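Local structure of glycosyl hydrolases family 2, sugar binding domain protein (Bacteroides uniformis str. 3978 T3 ii, 6D1P) at residues A[444-447]-A[448-451]. The protein is a gut bacterial beta-glucuronidase of glycosyl hydrolase family 2, which probably hydrolyses the O-glycosidic bonds of glucuronide substrates. Residues are numbered along the deposited sequence; the frame is centred on the assembly and turned at random.
Sequences RAFM and GELH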
ATOM      1  N   ARG A 444       5.447 -30.171 -23.008  1.00 24.51           N
ATOM      2  CA  ARG A 444       5.605 -30.526 -24.415  1.00 28.09           C
ATOM      3  C   ARG A 444       4.260 -30.531 -25.131  1.00 27.86           C
ATOM      4  O   ARG A 444       4.101 -29.905 -26.188  1.00 26.39           O
ATOM      5  CB  ARG A 444       6.273 -31.903 -24.548  1.00 30.33           C
ATOM      6  CG  ARG A 444       7.723 -31.884 -24.971  1.00 32.32           C
ATOM      7  CD  ARG A 444       8.217 -33.280 -25.351  1.00 30.21           C
ATOM      8  NE  ARG A 444       7.979 -33.634 -26.752  1.00 34.21           N
ATOM      9  CZ  ARG A 444       8.693 -33.163 -27.776  1.00 37.35           C
ATOM     10  NH1 ARG A 444       9.677 -32.293 -27.565  1.00 34.47           N
ATOM     11  NH2 ARG A 444       8.431 -33.554 -29.016  1.00 38.02           N
ATOM     12  N   ALA A 445       3.274 -31.226 -24.555  1.00 26.18           N
ATOM     13  CA  ALA A 445       1.986 -31.375 -25.218  1.00 28.16           C
ATOM     14  C   ALA A 445       1.342 -30.021 -25.472  1.00 27.87           C
ATOM     15  O   ALA A 445       0.832 -29.757 -26.560  1.00 26.12           O
ATOM     16  CB  ALA A 445       1.065 -32.260 -24.376  1.00 23.05           C
ATOM     17  N   PHE A 446       1.342 -29.145 -24.465  1.00 28.78           N
ATOM     18  CA  PHE A 446       0.731 -27.835 -24.651  1.00 26.69           C
ATOM     19  C   PHE A 446       1.587 -26.949 -25.552  1.00 26.04           C
ATOM     20  O   PHE A 446       1.055 -26.177 -26.357  1.00 26.93           O
ATOM     21  CB  PHE A 446       0.488 -27.174 -23.297  1.00 28.30           C
ATOM     22  CG  PHE A 446      -0.268 -25.881 -23.384  1.00 27.54           C
ATOM     23  CD1 PHE A 446      -1.552 -25.851 -23.901  1.00 23.40           C
ATOM     24  CD2 PHE A 446       0.307 -24.694 -22.957  1.00 25.83           C
ATOM     25  CE1 PHE A 446      -2.247 -24.660 -23.996  1.00 24.27           C
ATOM     26  CE2 PHE A 446      -0.380 -23.502 -23.041  1.00 21.52           C
ATOM     27  CZ  PHE A 446      -1.657 -23.482 -23.567  1.00 23.42           C
ATOM     28  N   MET A 447       2.912 -27.049 -25.444  1.00 24.44           N
ATOM     29  CA  MET A 447       3.763 -26.332 -26.386  1.00 27.51           C
ATOM     30  C   MET A 447       3.449 -26.742 -27.821  1.00 26.42           C
ATOM     31  O   MET A 447       3.349 -25.892 -28.714  1.00 29.13           O
ATOM     32  CB  MET A 447       5.241 -26.583 -26.077  1.00 28.35           C
ATOM     33  CG  MET A 447       6.191 -25.709 -26.886  1.00 24.11           C
ATOM     34  SD  MET A 447       6.071 -23.960 -26.411  1.00 29.20           S
ATOM     35  CE  MET A 447       6.950 -24.010 -24.849  1.00 25.50           C
ATOM     36  N   GLY A 448       3.258 -28.043 -28.058  1.00 28.58           N
ATOM     37  CA  GLY A 448       2.964 -28.503 -29.408  1.00 25.30           C
ATOM     38  C   GLY A 448       1.608 -28.045 -29.892  1.00 27.43           C
ATOM     39  O   GLY A 448       1.434 -27.756 -31.075  1.00 26.69           O
ATOM     40  N   GLU A 449       0.627 -27.965 -28.986  1.00 26.55           N
ATOM     41  CA  GLU A 449      -0.670 -27.403 -29.353  1.00 28.83           C
ATOM     42  C   GLU A 449      -0.537 -25.939 -29.766  1.00 28.83           C
ATOM     43  O   GLU A 449      -1.162 -25.497 -30.739  1.00 29.52           O
ATOM     44  CB  GLU A 449      -1.659 -27.535 -28.188  1.00 28.51           C
ATOM     45  CG  GLU A 449      -3.005 -26.846 -28.453  1.00 30.11           C
ATOM     46  CD  GLU A 449      -3.973 -26.844 -27.260  1.00 31.62           C
ATOM     47  OE1 GLU A 449      -3.780 -27.602 -26.280  1.00 27.30           O
ATOM     48  OE2 GLU A 449      -4.955 -26.076 -27.321  1.00 31.08           O
ATOM     49  N   LEU A 450       0.261 -25.169 -29.015  1.00 25.73           N
ATOM     50  CA  LEU A 450       0.444 -23.753 -29.321  1.00 33.00           C
ATOM     51  C   LEU A 450       1.170 -23.570 -30.645  1.00 26.28           C
ATOM     52  O   LEU A 450       0.785 -22.719 -31.448  1.00 24.66           O
ATOM     53  CB  LEU A 450       1.200 -23.045 -28.187  1.00 27.17           C
ATOM     54  CG  LEU A 450       0.416 -22.790 -26.887  1.00 28.26           C
ATOM     55  CD1 LEU A 450       1.314 -22.148 -25.804  1.00 27.07           C
ATOM     56  CD2 LEU A 450      -0.814 -21.917 -27.131  1.00 24.82           C
ATOM     57  N   HIS A 451       2.199 -24.375 -30.908  1.00 26.40           N
ATOM     58  CA  HIS A 451       2.872 -24.278 -32.204  1.00 30.02           C
ATOM     59  C   HIS A 451       1.900 -24.526 -33.356  1.00 31.54           C
ATOM     60  O   HIS A 451       1.900 -23.783 -34.347  1.00 28.89           O
ATOM     61  CB  HIS A 451       4.044 -25.253 -32.274  1.00 26.47           C
ATOM     62  CG  HIS A 451       4.604 -25.411 -33.653  1.00 35.94           C
ATOM     63  ND1 HIS A 451       5.548 -24.555 -34.177  1.00 31.03           N
ATOM     64  CD2 HIS A 451       4.333 -26.317 -34.623  1.00 29.59           C
ATOM     65  CE1 HIS A 451       5.843 -24.938 -35.406  1.00 36.01           C
ATOM     66  NE2 HIS A 451       5.124 -26.007 -35.696  1.00 31.39           N
TER
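F446 and L450 stand one turn apart on the helix 440-457, and the backbone between 444-447 and 448-451 spaces them by regular i to i+4 hydrogen bonds. G448 N gives its hydrogen to R444 O at 2.8 Å, and H451 N reaches M447 O at 2.9 Å; E449 N to A445 O and L450 N to F446 O complete the set. On this scaffold F446 holds CG anti to the backbone N, and chi1 -174° sends the ring outward with a lean toward the next turn, where one face meets L450. L450 answers with a CH-pi contact: its CG sits over that face, 4.1 Å from the centroid, while CD1 packs against F446 CE2 at 3.5 Å. At the edge of the same ring, E449 OE1 comes within 3.7 Å of F446 CD1, its carboxylate plane turned 84° from the ring; E449 OE2 also forms a salt bridge with R404 of helix 397-414. W389 meets the F446 ring edge-to-face. With an alanine here, CG and CD1 of L450 would probably lose the ring they pack on, W389 its edge-to-face partner, and a gap would open beside A403 and R404. M447 also touches W389 and packs on L425 and N429 of strand 420-432. The i to i+4 aromatic-aliphatic pair thus belongs to the TIM-barrel domain, on the helix of the beta-alpha-beta unit between strands 420-432 and 462-466, and packs against helix 397-414 and W389.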